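Local coordinates for protein brefeldin A esterase (Bacillus subtilis, PDB 1JKM) that probably hydrolyses the ester bond of brefeldin A as a serine hydrolase of the alpha/beta hydrolase family, related to mammalian hormone-sensitive lipase, at residues D79-E85 with L97-A103. Numbering follows the deposited sequence.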
ATOM      1  N   ASP B  79     -21.883 -16.868   1.155  1.00 40.45           N
ATOM      2  CA  ASP B  79     -23.199 -17.503   1.194  1.00 42.73           C
ATOM      3  C   ASP B  79     -23.849 -17.379  -0.187  1.00 41.85           C
ATOM      4  O   ASP B  79     -24.790 -16.629  -0.435  1.00 42.90           O
ATOM      5  CB  ASP B  79     -24.089 -17.008   2.308  1.00 52.96           C
ATOM      6  CG  ASP B  79     -24.133 -15.530   2.585  1.00 60.86           C
ATOM      7  OD1 ASP B  79     -23.100 -14.825   2.540  1.00 64.28           O
ATOM      8  OD2 ASP B  79     -25.262 -15.055   2.872  1.00 68.65           O
ATOM      9  N   VAL B  80     -23.231 -18.073  -1.135  1.00 38.11           N
ATOM     10  CA  VAL B  80     -23.451 -17.877  -2.559  1.00 37.99           C
ATOM     11  C   VAL B  80     -23.714 -19.270  -3.117  1.00 40.02           C
ATOM     12  O   VAL B  80     -23.026 -20.204  -2.684  1.00 42.33           O
ATOM     13  CB  VAL B  80     -22.231 -17.225  -3.233  1.00 35.13           C
ATOM     14  CG1 VAL B  80     -22.187 -17.402  -4.739  1.00 37.35           C
ATOM     15  CG2 VAL B  80     -22.244 -15.728  -2.893  1.00 29.25           C
ATOM     16  N   GLU B  81     -24.759 -19.417  -3.916  1.00 37.12           N
ATOM     17  CA  GLU B  81     -24.844 -20.662  -4.679  1.00 39.21           C
ATOM     18  C   GLU B  81     -24.528 -20.458  -6.152  1.00 39.99           C
ATOM     19  O   GLU B  81     -24.593 -19.384  -6.756  1.00 37.89           O
ATOM     20  CB  GLU B  81     -26.165 -21.364  -4.478  1.00 48.31           C
ATOM     21  CG  GLU B  81     -27.394 -20.564  -4.114  1.00 52.06           C
ATOM     22  CD  GLU B  81     -28.610 -21.476  -4.280  1.00 65.76           C
ATOM     23  OE1 GLU B  81     -28.861 -22.249  -3.328  1.00 70.59           O
ATOM     24  OE2 GLU B  81     -29.253 -21.409  -5.353  1.00 70.42           O
ATOM     25  N   THR B  82     -24.089 -21.570  -6.722  1.00 39.16           N
ATOM     26  CA  THR B  82     -23.469 -21.650  -8.033  1.00 38.39           C
ATOM     27  C   THR B  82     -24.201 -22.714  -8.839  1.00 41.88           C
ATOM     28  O   THR B  82     -24.743 -23.686  -8.309  1.00 43.92           O
ATOM     29  CB  THR B  82     -22.001 -22.071  -7.865  1.00 41.34           C
ATOM     30  OG1 THR B  82     -22.071 -23.224  -6.995  1.00 47.49           O
ATOM     31  CG2 THR B  82     -21.148 -21.007  -7.172  1.00 36.85           C
ATOM     32  N   SER B  83     -24.314 -22.494 -10.131  1.00 40.92           N
ATOM     33  CA  SER B  83     -24.891 -23.501 -11.023  1.00 38.77           C
ATOM     34  C   SER B  83     -24.206 -23.272 -12.350  1.00 40.13           C
ATOM     35  O   SER B  83     -23.496 -22.251 -12.453  1.00 36.36           O
ATOM     36  CB  SER B  83     -26.393 -23.299 -11.117  1.00 39.70           C
ATOM     37  OG  SER B  83     -26.637 -21.963 -11.538  1.00 47.90           O
ATOM     38  N   THR B  84     -24.336 -24.228 -13.274  1.00 36.19           N
ATOM     39  CA  THR B  84     -23.703 -24.029 -14.576  1.00 36.26           C
ATOM     40  C   THR B  84     -24.739 -24.244 -15.674  1.00 39.01           C
ATOM     41  O   THR B  84     -25.769 -24.890 -15.452  1.00 40.18           O
ATOM     42  CB  THR B  84     -22.506 -24.947 -14.836  1.00 41.46           C
ATOM     43  OG1 THR B  84     -22.968 -26.302 -14.910  1.00 48.12           O
ATOM     44  CG2 THR B  84     -21.459 -24.911 -13.738  1.00 46.17           C
ATOM     45  N   GLU B  85     -24.525 -23.607 -16.817  1.00 39.47           N
ATOM     46  CA  GLU B  85     -25.404 -23.745 -17.967  1.00 41.73           C
ATOM     47  C   GLU B  85     -24.486 -23.941 -19.177  1.00 43.98           C
ATOM     48  O   GLU B  85     -23.335 -23.504 -19.131  1.00 44.26           O
ATOM     49  CB  GLU B  85     -26.290 -22.545 -18.215  1.00 46.63           C
ATOM     50  CG  GLU B  85     -27.274 -22.181 -17.135  1.00 56.17           C
ATOM     51  CD  GLU B  85     -28.609 -22.890 -17.166  1.00 63.55           C
ATOM     52  OE1 GLU B  85     -28.870 -23.710 -18.072  1.00 63.78           O
ATOM     53  OE2 GLU B  85     -29.425 -22.608 -16.252  1.00 67.38           O
ATOM     54  N   LEU B  97     -21.469 -21.424 -19.060  1.00 34.99           N
ATOM     55  CA  LEU B  97     -21.756 -20.269 -18.220  1.00 33.13           C
ATOM     56  C   LEU B  97     -21.735 -20.711 -16.761  1.00 33.18           C
ATOM     57  O   LEU B  97     -22.381 -21.704 -16.416  1.00 32.13           O
ATOM     58  CB  LEU B  97     -23.108 -19.654 -18.551  1.00 37.66           C
ATOM     59  CG  LEU B  97     -23.384 -19.221 -19.990  1.00 35.07           C
ATOM     60  CD1 LEU B  97     -24.779 -18.608 -20.070  1.00 34.76           C
ATOM     61  CD2 LEU B  97     -22.357 -18.247 -20.532  1.00 36.98           C
ATOM     62  N   HIS B  98     -21.008 -19.960 -15.940  1.00 30.21           N
ATOM     63  CA  HIS B  98     -20.971 -20.234 -14.502  1.00 31.49           C
ATOM     64  C   HIS B  98     -21.770 -19.187 -13.734  1.00 32.27           C
ATOM     65  O   HIS B  98     -21.445 -17.996 -13.858  1.00 31.50           O
ATOM     66  CB  HIS B  98     -19.526 -20.178 -14.023  1.00 33.86           C
ATOM     67  CG  HIS B  98     -18.595 -21.214 -14.558  1.00 36.30           C
ATOM     68  ND1 HIS B  98     -17.800 -21.012 -15.660  1.00 42.43           N
ATOM     69  CD2 HIS B  98     -18.314 -22.468 -14.113  1.00 36.99           C
ATOM     70  CE1 HIS B  98     -17.075 -22.087 -15.896  1.00 39.21           C
ATOM     71  NE2 HIS B  98     -17.368 -22.988 -14.966  1.00 42.49           N
ATOM     72  N   VAL B  99     -22.843 -19.570 -13.099  1.00 31.42           N
ATOM     73  CA  VAL B  99     -23.838 -18.718 -12.480  1.00 30.90           C
ATOM     74  C   VAL B  99     -23.729 -18.705 -10.959  1.00 34.32           C
ATOM     75  O   VAL B  99     -23.722 -19.714 -10.256  1.00 36.62           O
ATOM     76  CB  VAL B  99     -25.273 -19.159 -12.844  1.00 32.09           C
ATOM     77  CG1 VAL B  99     -26.327 -18.259 -12.209  1.00 27.05           C
ATOM     78  CG2 VAL B  99     -25.467 -19.183 -14.355  1.00 31.36           C
ATOM     79  N   PHE B 100     -23.626 -17.512 -10.379  1.00 31.00           N
ATOM     80  CA  PHE B 100     -23.467 -17.274  -8.961  1.00 26.67           C
ATOM     81  C   PHE B 100     -24.615 -16.415  -8.449  1.00 31.14           C
ATOM     82  O   PHE B 100     -24.945 -15.396  -9.084  1.00 31.38           O
ATOM     83  CB  PHE B 100     -22.177 -16.450  -8.748  1.00 29.49           C
ATOM     84  CG  PHE B 100     -20.920 -17.098  -9.244  1.00 24.08           C
ATOM     85  CD1 PHE B 100     -20.554 -17.045 -10.584  1.00 28.64           C
ATOM     86  CD2 PHE B 100     -20.081 -17.750  -8.349  1.00 26.93           C
ATOM     87  CE1 PHE B 100     -19.401 -17.638 -11.043  1.00 24.26           C
ATOM     88  CE2 PHE B 100     -18.913 -18.345  -8.803  1.00 32.32           C
ATOM     89  CZ  PHE B 100     -18.571 -18.294 -10.133  1.00 28.68           C
ATOM     90  N   ARG B 101     -25.280 -16.814  -7.378  1.00 31.49           N
ATOM     91  CA  ARG B 101     -26.284 -15.909  -6.786  1.00 34.49           C
ATOM     92  C   ARG B 101     -26.301 -16.046  -5.277  1.00 31.33           C
ATOM     93  O   ARG B 101     -25.841 -17.065  -4.742  1.00 37.62           O
ATOM     94  CB  ARG B 101     -27.642 -16.230  -7.420  1.00 39.77           C
ATOM     95  CG  ARG B 101     -27.993 -17.696  -7.266  1.00 45.38           C
ATOM     96  CD  ARG B 101     -29.483 -17.938  -7.508  1.00 49.30           C
ATOM     97  NE  ARG B 101     -29.792 -17.765  -8.917  1.00 49.06           N
ATOM     98  CZ  ARG B 101     -30.599 -16.819  -9.397  1.00 45.27           C
ATOM     99  NH1 ARG B 101     -31.206 -15.956  -8.598  1.00 38.43           N
ATOM    100  NH2 ARG B 101     -30.769 -16.801 -10.708  1.00 41.43           N
ATOM    101  N   PRO B 102     -26.729 -15.020  -4.556  1.00 32.63           N
ATOM    102  CA  PRO B 102     -26.850 -15.059  -3.109  1.00 34.90           C
ATOM    103  C   PRO B 102     -27.795 -16.151  -2.612  1.00 37.47           C
ATOM    104  O   PRO B 102     -28.908 -16.249  -3.112  1.00 36.47           O
ATOM    105  CB  PRO B 102     -27.381 -13.695  -2.719  1.00 35.01           C
ATOM    106  CG  PRO B 102     -27.794 -13.005  -3.950  1.00 35.21           C
ATOM    107  CD  PRO B 102     -27.446 -13.858  -5.132  1.00 33.42           C
ATOM    108  N   ALA B 103     -27.336 -17.030  -1.731  1.00 39.90           N
ATOM    109  CA  ALA B 103     -28.198 -18.083  -1.192  1.00 44.38           C
ATOM    110  C   ALA B 103     -29.388 -17.480  -0.447  1.00 47.05           C
ATOM    111  O   ALA B 103     -29.222 -16.647   0.440  1.00 47.84           O
ATOM    112  CB  ALA B 103     -27.440 -18.998  -0.249  1.00 39.40           C
TER
HETATM  113  O   HOH W   1     -26.894 -14.575   0.807  1.00 71.16           O
HETATM  114  O   HOH W   2     -26.413 -20.357  -8.995  1.00 51.85           O
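Backbone pairing joins E81, S83 and E85 to R101, V99 and L97: each couple exchanges two N-H...O=C bonds, from E81 N to R101 O at 2.7 Å to E85 N to L97 O at 2.9 Å. With strand axes 155° apart, this is a twisted antiparallel ladder. Beyond the last bridge, A103 N adds a single hydrogen bond to D79 O, the donor tilted from the carbonyl plane. CA-H groups of V80, T82, T84 and F100, in the non-hydrogen-bonded pairs, point at carbonyls of neighbouring hydrogen-bonded pairs, closest at T82 CA to V99 O, 3.0 Å.

On the face of T82 and F100, methyl CG2 of T82 meets ring atom CD2 of F100 at 3.6 Å, while V80 CG1 reaches the ring's edge. V80 and F100 also pack on helix 128-139.

The face of E81, S83, V99 and R101 carries a water bridge and two opposite charges. S83 OG, held between backbone N and carbonyl carbon (chi1 56°), lies 3.4 Å from V99 CB; one water links this hydroxyl to V99 O. The planes of the E81 carboxylate and R101 guanidinium are 87° apart, with E81 OE2 still 5.1 Å from R101 NE; R101 NH2 hydrogen-bonds instead to L182 O.

Strand 94-102 also pairs with strand 143-147, placing this beta hairpin at the sheet's antiparallel margin, as in the N-terminal strands of the alpha/beta hydrolase fold.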